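Local coordinates for polyphosphate kinase (PDB 2O8R), which probably catalyses the reversible transfer of the terminal phosphate of ATP onto a growing chain of inorganic polyphosphate, at residues 577-591 / 655-668. The protein carries 3 engineered substitutions. Sequence-based numbering, arbitrary orientation.
Sequences PDMPQSRNIRVTRLV and KACRIDSSLNNIYK
Arg589 and Cys657 pair through two backbone hydrogen bonds: Arg589 N gives one to Cys657 O at 2.8 Å, and Cys657 N gives the other to Arg589 O at 2.9 Å. Ile659 N adds a third, to Val587 O. Strand 585-589 thus joins antiparallel to strand 657-659, and the hairpin of 657-659 and 665-667 forms one edge of the mixed sheet in this phospholipase D-like domain. Strand 564-569 lies on the other side of 585-589. Lys668 NZ donates a hydrogen bond to Thr588 OG1 at 3.0 Å.

The tight part is buried. Ile659 CG1 packs on Val587 CG1 at 3.7 Å, while its CD1 lies over one face of the Arg589 guanidinium. The Arg589 chain leaves anti to the backbone N (chi1 165°) and bends at chi3, which brings NH1 into a hydrogen bond with Asn665 OD1; its modelled length is doubtful. The amide meets the guanidinium at its edge, the two planes 51° apart. Arg589 NE donates to the backbone O of Arg570, a predicted ATP-binding residue, and Asn665 ND2 to Ser19 O. A water bridges Arg589 O, Val591 N and Lys655 O.

The Asp578 end is looser and more exposed. Asp578 OD2 and Arg658 NH1 are 4.6 Å apart, too far for a salt bridge.

The join combines strand pairing, apolar packing and a buried polar group. Carbonyl partners at NE and NH1 would limit rotation of the guanidinium and offset the cost of burying it.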
ATOM      1  N   PRO A 577       2.141 -28.511  33.027  1.00 69.34           N
ATOM      2  CA  PRO A 577       1.000 -28.832  33.870  1.00 66.11           C
ATOM      3  C   PRO A 577       0.973 -30.305  34.245  1.00 75.82           C
ATOM      4  O   PRO A 577       1.764 -31.093  33.712  1.00 75.20           O
ATOM      5  CB  PRO A 577      -0.187 -28.497  32.975  1.00 42.11           C
ATOM      6  CG  PRO A 577       0.302 -28.773  31.600  1.00 64.74           C
ATOM      7  CD  PRO A 577       1.781 -28.483  31.596  1.00 55.93           C
ATOM      8  N   ASP A 578       0.061 -30.653  35.152  1.00 77.68           N
ATOM      9  CA  ASP A 578      -0.167 -32.032  35.582  1.00 73.06           C
ATOM     10  C   ASP A 578       1.093 -32.645  36.171  1.00 74.84           C
ATOM     11  O   ASP A 578       1.460 -33.773  35.856  1.00 82.04           O
ATOM     12  CB  ASP A 578      -0.677 -32.890  34.424  1.00 81.52           C
ATOM     13  CG  ASP A 578      -1.908 -32.312  33.759  1.00 79.97           C
ATOM     14  OD1 ASP A 578      -2.641 -31.537  34.414  1.00 91.87           O
ATOM     15  OD2 ASP A 578      -2.140 -32.648  32.575  1.00 83.38           O
HETATM   16  N   MSE A 579       1.750 -31.883  37.029  1.00 64.51           N
HETATM   17  CA  MSE A 579       2.964 -32.317  37.681  1.00 64.56           C
HETATM   18  C   MSE A 579       2.790 -32.043  39.153  1.00 67.00           C
HETATM   19  O   MSE A 579       1.944 -31.238  39.519  1.00 71.74           O
HETATM   20  CB  MSE A 579       4.136 -31.506  37.161  1.00 70.05           C
HETATM   21  CG  MSE A 579       4.320 -31.601  35.679  1.00 98.00           C
HETATM   22 SE   MSE A 579       5.391 -33.120  35.104  1.00106.85          SE
HETATM   23  CE  MSE A 579       4.085 -34.569  35.001  1.00109.94           C
ATOM     24  N   PRO A 580       3.569 -32.720  40.008  1.00 72.32           N
ATOM     25  CA  PRO A 580       3.502 -32.402  41.424  1.00 79.87           C
ATOM     26  C   PRO A 580       3.673 -30.909  41.727  1.00 76.80           C
ATOM     27  O   PRO A 580       2.923 -30.357  42.535  1.00 88.96           O
ATOM     28  CB  PRO A 580       4.647 -33.227  42.007  1.00 85.22           C
ATOM     29  CG  PRO A 580       4.720 -34.398  41.101  1.00 61.09           C
ATOM     30  CD  PRO A 580       4.498 -33.835  39.751  1.00 70.31           C
ATOM     31  N   GLN A 581       4.609 -30.249  41.051  1.00 64.53           N
ATOM     32  CA  GLN A 581       4.904 -28.837  41.333  1.00 67.69           C
ATOM     33  C   GLN A 581       3.859 -27.876  40.774  1.00 63.97           C
ATOM     34  O   GLN A 581       3.860 -26.688  41.100  1.00 68.79           O
ATOM     35  CB  GLN A 581       6.290 -28.456  40.817  1.00 52.11           C
ATOM     36  CG  GLN A 581       7.405 -29.381  41.293  1.00 73.21           C
ATOM     37  CD  GLN A 581       7.775 -30.467  40.288  1.00 71.55           C
ATOM     38  OE1 GLN A 581       8.918 -30.547  39.858  1.00 81.60           O
ATOM     39  NE2 GLN A 581       6.818 -31.310  39.928  1.00 69.60           N
ATOM     40  N   SER A 582       2.974 -28.410  39.936  1.00 64.41           N
ATOM     41  CA  SER A 582       1.951 -27.642  39.250  1.00 34.89           C
ATOM     42  C   SER A 582       0.592 -28.279  39.505  1.00 62.25           C
ATOM     43  O   SER A 582      -0.377 -28.043  38.771  1.00 64.29           O
ATOM     44  CB  SER A 582       2.242 -27.611  37.749  1.00 55.81           C
ATOM     45  OG  SER A 582       1.977 -28.871  37.146  1.00 46.85           O
ATOM     46  N   ARG A 583       0.540 -29.082  40.565  1.00 60.72           N
ATOM     47  CA  ARG A 583      -0.649 -29.829  40.950  1.00 67.20           C
ATOM     48  C   ARG A 583      -1.894 -28.954  41.069  1.00 59.83           C
ATOM     49  O   ARG A 583      -2.986 -29.394  40.734  1.00 71.84           O
ATOM     50  CB  ARG A 583      -0.360 -30.629  42.231  1.00 70.58           C
ATOM     51  CG  ARG A 583      -1.521 -30.855  43.200  1.00 73.03           C
ATOM     52  CD  ARG A 583      -1.212 -31.957  44.230  1.00 76.86           C
ATOM     53  NE  ARG A 583       0.197 -32.005  44.635  1.00 78.17           N
ATOM     54  CZ  ARG A 583       1.031 -33.006  44.353  1.00 85.55           C
ATOM     55  NH1 ARG A 583       0.613 -34.063  43.663  1.00 66.82           N
ATOM     56  NH2 ARG A 583       2.290 -32.951  44.765  1.00 98.26           N
ATOM     57  N   ASN A 584      -1.726 -27.718  41.518  1.00 54.47           N
ATOM     58  CA  ASN A 584      -2.855 -26.798  41.641  1.00 55.41           C
ATOM     59  C   ASN A 584      -3.034 -25.830  40.479  1.00 68.10           C
ATOM     60  O   ASN A 584      -3.761 -24.843  40.606  1.00 68.34           O
ATOM     61  CB  ASN A 584      -2.733 -26.006  42.930  1.00 69.92           C
ATOM     62  CG  ASN A 584      -2.964 -26.855  44.136  1.00 67.23           C
ATOM     63  OD1 ASN A 584      -3.835 -27.719  44.131  1.00 54.05           O
ATOM     64  ND2 ASN A 584      -2.184 -26.626  45.185  1.00 67.82           N
ATOM     65  N   ILE A 585      -2.374 -26.111  39.355  1.00 67.35           N
ATOM     66  CA  ILE A 585      -2.469 -25.257  38.177  1.00 56.75           C
ATOM     67  C   ILE A 585      -3.258 -25.917  37.047  1.00 58.63           C
ATOM     68  O   ILE A 585      -3.040 -27.087  36.733  1.00 65.70           O
ATOM     69  CB  ILE A 585      -1.071 -24.830  37.674  1.00 64.90           C
ATOM     70  CG1 ILE A 585      -0.203 -24.389  38.858  1.00 67.91           C
ATOM     71  CG2 ILE A 585      -1.193 -23.699  36.637  1.00 61.19           C
ATOM     72  CD1 ILE A 585       1.148 -23.825  38.496  1.00 52.71           C
ATOM     73  N   ARG A 586      -4.189 -25.165  36.459  1.00 62.01           N
ATOM     74  CA  ARG A 586      -4.869 -25.569  35.216  1.00 57.58           C
ATOM     75  C   ARG A 586      -4.466 -24.639  34.080  1.00 60.56           C
ATOM     76  O   ARG A 586      -4.503 -23.419  34.219  1.00 66.62           O
ATOM     77  CB  ARG A 586      -6.393 -25.554  35.370  1.00 54.35           C
ATOM     78  CG  ARG A 586      -6.946 -26.689  36.195  1.00 45.86           C
ATOM     79  CD  ARG A 586      -8.418 -26.961  35.936  1.00 79.97           C
ATOM     80  NE  ARG A 586      -9.258 -25.761  35.820  1.00108.52           N
ATOM     81  CZ  ARG A 586      -9.642 -24.968  36.827  1.00107.62           C
ATOM     82  NH1 ARG A 586      -9.242 -25.180  38.083  1.00 78.58           N
ATOM     83  NH2 ARG A 586     -10.429 -23.932  36.559  1.00 92.98           N
ATOM     84  N   VAL A 587      -4.082 -25.223  32.954  1.00 68.63           N
ATOM     85  CA  VAL A 587      -3.621 -24.454  31.810  1.00 58.14           C
ATOM     86  C   VAL A 587      -4.585 -24.579  30.636  1.00 65.66           C
ATOM     87  O   VAL A 587      -4.792 -25.665  30.072  1.00 66.31           O
ATOM     88  CB  VAL A 587      -2.221 -24.892  31.377  1.00 58.61           C
ATOM     89  CG1 VAL A 587      -1.810 -24.175  30.103  1.00 33.12           C
ATOM     90  CG2 VAL A 587      -1.228 -24.620  32.488  1.00 63.53           C
ATOM     91  N   THR A 588      -5.169 -23.448  30.271  1.00 55.16           N
ATOM     92  CA  THR A 588      -6.095 -23.403  29.162  1.00 58.83           C
ATOM     93  C   THR A 588      -5.521 -22.591  28.014  1.00 57.31           C
ATOM     94  O   THR A 588      -5.104 -21.447  28.191  1.00 54.00           O
ATOM     95  CB  THR A 588      -7.437 -22.824  29.602  1.00 54.57           C
ATOM     96  OG1 THR A 588      -7.962 -23.639  30.658  1.00 60.95           O
ATOM     97  CG2 THR A 588      -8.426 -22.782  28.440  1.00 53.98           C
ATOM     98  N   ARG A 589      -5.471 -23.209  26.844  1.00 49.79           N
ATOM     99  CA  ARG A 589      -5.211 -22.486  25.622  1.00 48.98           C
ATOM    100  C   ARG A 589      -6.522 -22.299  24.867  1.00 54.23           C
ATOM    101  O   ARG A 589      -7.180 -23.269  24.483  1.00 49.18           O
ATOM    102  CB  ARG A 589      -4.228 -23.247  24.765  1.00 42.82           C
ATOM    103  CG  ARG A 589      -4.155 -22.782  23.342  1.00 50.16           C
ATOM    104  CD  ARG A 589      -3.191 -23.664  22.594  1.00 59.09           C
ATOM    105  NE  ARG A 589      -1.832 -23.340  22.985  1.00 58.31           N
ATOM    106  CZ  ARG A 589      -0.822 -24.197  22.981  1.00 53.77           C
ATOM    107  NH1 ARG A 589      -1.013 -25.452  22.607  1.00 67.02           N
ATOM    108  NH2 ARG A 589       0.382 -23.790  23.359  1.00 45.16           N
ATOM    109  N   LEU A 590      -6.901 -21.039  24.678  1.00 57.78           N
ATOM    110  CA  LEU A 590      -8.065 -20.705  23.882  1.00 56.10           C
ATOM    111  C   LEU A 590      -7.629 -20.131  22.544  1.00 49.30           C
ATOM    112  O   LEU A 590      -6.999 -19.073  22.494  1.00 52.46           O
ATOM    113  CB  LEU A 590      -8.956 -19.703  24.622  1.00 54.26           C
ATOM    114  CG  LEU A 590     -10.217 -19.313  23.851  1.00 51.03           C
ATOM    115  CD1 LEU A 590     -11.076 -20.540  23.565  1.00 37.54           C
ATOM    116  CD2 LEU A 590     -11.005 -18.232  24.599  1.00 39.02           C
ATOM    117  N   VAL A 591      -7.955 -20.851  21.476  1.00 49.52           N
ATOM    118  CA  VAL A 591      -7.759 -20.409  20.093  1.00 38.38           C
ATOM    119  C   VAL A 591      -9.102 -20.527  19.372  1.00 49.06           C
ATOM    120  O   VAL A 591      -9.751 -21.576  19.413  1.00 57.62           O
ATOM    121  CB  VAL A 591      -6.705 -21.271  19.368  1.00 48.52           C
ATOM    122  CG1 VAL A 591      -6.841 -21.181  17.839  1.00 52.04           C
ATOM    123  CG2 VAL A 591      -5.321 -20.886  19.816  1.00 37.99           C
ATOM    124  N   LYS A 655     -14.122 -24.458  21.904  1.00 46.57           N
ATOM    125  CA  LYS A 655     -12.831 -24.153  21.291  1.00 53.58           C
ATOM    126  C   LYS A 655     -11.672 -24.390  22.243  1.00 56.64           C
ATOM    127  O   LYS A 655     -10.577 -24.741  21.805  1.00 52.63           O
ATOM    128  CB  LYS A 655     -12.792 -22.703  20.764  1.00 48.03           C
ATOM    129  CG  LYS A 655     -13.693 -22.472  19.535  1.00 46.81           C
ATOM    130  CD  LYS A 655     -13.471 -23.563  18.491  1.00 47.27           C
ATOM    131  CE  LYS A 655     -14.434 -23.461  17.332  1.00 56.60           C
ATOM    132  NZ  LYS A 655     -13.960 -22.514  16.281  1.00 44.20           N
ATOM    133  N   ALA A 656     -11.924 -24.192  23.537  1.00 52.45           N
ATOM    134  CA  ALA A 656     -10.877 -24.249  24.563  1.00 48.25           C
ATOM    135  C   ALA A 656     -10.203 -25.586  24.613  1.00 43.14           C
ATOM    136  O   ALA A 656     -10.849 -26.635  24.488  1.00 32.04           O
ATOM    137  CB  ALA A 656     -11.433 -23.916  25.945  1.00 28.79           C
ATOM    138  N   CYS A 657      -8.887 -25.569  24.798  1.00 40.25           N
ATOM    139  CA  CYS A 657      -8.125 -26.800  24.973  1.00 51.86           C
ATOM    140  C   CYS A 657      -7.264 -26.739  26.231  1.00 60.16           C
ATOM    141  O   CYS A 657      -6.682 -25.701  26.546  1.00 57.01           O
ATOM    142  CB  CYS A 657      -7.247 -27.065  23.749  1.00 34.91           C
ATOM    143  SG  CYS A 657      -8.146 -27.667  22.301  1.00 63.74           S
ATOM    144  N   ARG A 658      -7.189 -27.856  26.947  1.00 52.95           N
ATOM    145  CA  ARG A 658      -6.331 -27.954  28.101  1.00 53.84           C
ATOM    146  C   ARG A 658      -5.056 -28.576  27.590  1.00 45.20           C
ATOM    147  O   ARG A 658      -5.072 -29.344  26.629  1.00 49.16           O
ATOM    148  CB  ARG A 658      -6.969 -28.761  29.239  1.00 38.04           C
ATOM    149  CG  ARG A 658      -7.030 -30.239  28.998  1.00 50.98           C
ATOM    150  CD  ARG A 658      -7.646 -30.987  30.173  1.00 48.12           C
ATOM    151  NE  ARG A 658      -8.051 -32.329  29.745  1.00 52.18           N
ATOM    152  CZ  ARG A 658      -7.252 -33.395  29.773  1.00 74.31           C
ATOM    153  NH1 ARG A 658      -6.006 -33.296  30.244  1.00 42.88           N
ATOM    154  NH2 ARG A 658      -7.706 -34.567  29.345  1.00 69.99           N
ATOM    155  N   ILE A 659      -3.952 -28.169  28.197  1.00 43.06           N
ATOM    156  CA  ILE A 659      -2.633 -28.655  27.849  1.00 52.12           C
ATOM    157  C   ILE A 659      -2.237 -29.748  28.832  1.00 59.35           C
ATOM    158  O   ILE A 659      -2.505 -29.655  30.041  1.00 69.46           O
ATOM    159  CB  ILE A 659      -1.595 -27.505  27.928  1.00 49.31           C
ATOM    160  CG1 ILE A 659      -2.039 -26.313  27.074  1.00 55.29           C
ATOM    161  CG2 ILE A 659      -0.214 -27.980  27.514  1.00 55.54           C
ATOM    162  CD1 ILE A 659      -2.255 -26.641  25.621  1.00 44.01           C
ATOM    163  N   ASP A 660      -1.604 -30.795  28.327  1.00 59.23           N
ATOM    164  CA  ASP A 660      -1.032 -31.774  29.233  1.00 63.29           C
ATOM    165  C   ASP A 660       0.492 -31.680  29.267  1.00 59.50           C
ATOM    166  O   ASP A 660       1.091 -30.825  28.603  1.00 61.08           O
ATOM    167  CB  ASP A 660      -1.513 -33.182  28.892  1.00 46.43           C
ATOM    168  CG  ASP A 660      -1.147 -33.607  27.486  1.00 59.02           C
ATOM    169  OD1 ASP A 660       0.008 -33.406  27.044  1.00 65.24           O
ATOM    170  OD2 ASP A 660      -2.028 -34.179  26.823  1.00 76.24           O
ATOM    171  N   SER A 661       1.106 -32.569  30.040  1.00 60.60           N
ATOM    172  CA  SER A 661       2.552 -32.578  30.217  1.00 57.92           C
ATOM    173  C   SER A 661       3.290 -33.043  28.976  1.00 67.99           C
ATOM    174  O   SER A 661       4.493 -32.856  28.876  1.00 87.22           O
ATOM    175  CB  SER A 661       2.950 -33.424  31.427  1.00 64.32           C
ATOM    176  OG  SER A 661       2.074 -34.528  31.612  1.00 55.16           O
ATOM    177  N   SER A 662       2.578 -33.625  28.015  1.00 62.65           N
ATOM    178  CA  SER A 662       3.201 -33.983  26.743  1.00 51.21           C
ATOM    179  C   SER A 662       2.944 -32.940  25.649  1.00 56.55           C
ATOM    180  O   SER A 662       3.064 -33.236  24.454  1.00 68.52           O
ATOM    181  CB  SER A 662       2.731 -35.357  26.292  1.00 39.77           C
ATOM    182  OG  SER A 662       2.928 -36.307  27.320  1.00 96.48           O
ATOM    183  N   LEU A 663       2.608 -31.722  26.074  1.00 53.26           N
ATOM    184  CA  LEU A 663       2.309 -30.583  25.178  1.00 63.09           C
ATOM    185  C   LEU A 663       1.084 -30.772  24.254  1.00 62.93           C
ATOM    186  O   LEU A 663       0.972 -30.118  23.208  1.00 46.28           O
ATOM    187  CB  LEU A 663       3.555 -30.146  24.379  1.00 34.49           C
ATOM    188  CG  LEU A 663       4.547 -29.203  25.083  1.00 53.81           C
ATOM    189  CD1 LEU A 663       5.752 -28.954  24.215  1.00 52.93           C
ATOM    190  CD2 LEU A 663       3.920 -27.867  25.469  1.00 34.66           C
ATOM    191  N   ASN A 664       0.159 -31.647  24.639  1.00 55.35           N
ATOM    192  CA  ASN A 664      -0.975 -31.924  23.773  1.00 50.21           C
ATOM    193  C   ASN A 664      -2.129 -30.986  23.983  1.00 58.01           C
ATOM    194  O   ASN A 664      -2.423 -30.578  25.115  1.00 62.81           O
ATOM    195  CB  ASN A 664      -1.453 -33.355  23.926  1.00 51.87           C
ATOM    196  CG  ASN A 664      -0.508 -34.337  23.322  1.00 46.44           C
ATOM    197  OD1 ASN A 664      -0.355 -34.393  22.105  1.00 67.00           O
ATOM    198  ND2 ASN A 664       0.139 -35.127  24.163  1.00 81.11           N
ATOM    199  N   ASN A 665      -2.777 -30.656  22.872  1.00 57.16           N
ATOM    200  CA  ASN A 665      -3.955 -29.818  22.876  1.00 46.31           C
ATOM    201  C   ASN A 665      -5.180 -30.716  23.020  1.00 57.98           C
ATOM    202  O   ASN A 665      -5.549 -31.455  22.099  1.00 52.62           O
ATOM    203  CB  ASN A 665      -4.010 -29.007  21.592  1.00 43.20           C
ATOM    204  CG  ASN A 665      -2.935 -27.924  21.527  1.00 57.80           C
ATOM    205  OD1 ASN A 665      -2.974 -26.957  22.288  1.00 45.89           O
ATOM    206  ND2 ASN A 665      -1.993 -28.063  20.585  1.00 31.82           N
ATOM    207  N   ILE A 666      -5.780 -30.684  24.203  1.00 42.03           N
ATOM    208  CA  ILE A 666      -6.939 -31.509  24.484  1.00 48.16           C
ATOM    209  C   ILE A 666      -8.192 -30.634  24.614  1.00 48.45           C
ATOM    210  O   ILE A 666      -8.269 -29.788  25.506  1.00 58.81           O
ATOM    211  CB  ILE A 666      -6.739 -32.335  25.785  1.00 56.30           C
ATOM    212  CG1 ILE A 666      -5.352 -32.978  25.842  1.00 39.40           C
ATOM    213  CG2 ILE A 666      -7.753 -33.411  25.867  1.00 28.22           C
ATOM    214  CD1 ILE A 666      -5.109 -33.976  24.754  1.00 38.45           C
ATOM    215  N   TYR A 667      -9.153 -30.837  23.711  1.00 37.37           N
ATOM    216  CA  TYR A 667     -10.429 -30.111  23.726  1.00 48.58           C
ATOM    217  C   TYR A 667     -11.200 -30.383  25.002  1.00 39.58           C
ATOM    218  O   TYR A 667     -11.403 -31.536  25.391  1.00 58.34           O
ATOM    219  CB  TYR A 667     -11.339 -30.518  22.556  1.00 47.68           C
ATOM    220  CG  TYR A 667     -11.062 -29.888  21.217  1.00 57.26           C
ATOM    221  CD1 TYR A 667     -11.393 -28.555  20.956  1.00 62.14           C
ATOM    222  CD2 TYR A 667     -10.505 -30.640  20.189  1.00 47.47           C
ATOM    223  CE1 TYR A 667     -11.142 -27.985  19.706  1.00 49.15           C
ATOM    224  CE2 TYR A 667     -10.248 -30.078  18.937  1.00 51.80           C
ATOM    225  CZ  TYR A 667     -10.568 -28.757  18.701  1.00 45.20           C
ATOM    226  OH  TYR A 667     -10.309 -28.227  17.450  1.00 66.57           O
ATOM    227  N   LYS A 668     -11.665 -29.314  25.626  1.00 40.12           N
ATOM    228  CA  LYS A 668     -12.453 -29.419  26.840  1.00 35.31           C
ATOM    229  C   LYS A 668     -13.942 -29.675  26.580  1.00 35.76           C
ATOM    230  O   LYS A 668     -14.794 -29.091  27.246  1.00 53.64           O
ATOM    231  CB  LYS A 668     -12.231 -28.163  27.666  1.00 29.33           C
ATOM    232  CG  LYS A 668     -10.740 -27.952  27.929  1.00 57.64           C
ATOM    233  CD  LYS A 668     -10.418 -26.577  28.476  1.00 56.92           C
ATOM    234  CE  LYS A 668     -11.069 -26.360  29.815  1.00 20.76           C
ATOM    235  NZ  LYS A 668     -10.492 -25.145  30.452  1.00 44.78           N
TER
HETATM  236  O   HOH W   1      -8.088 -23.673  21.897  1.00 45.36           O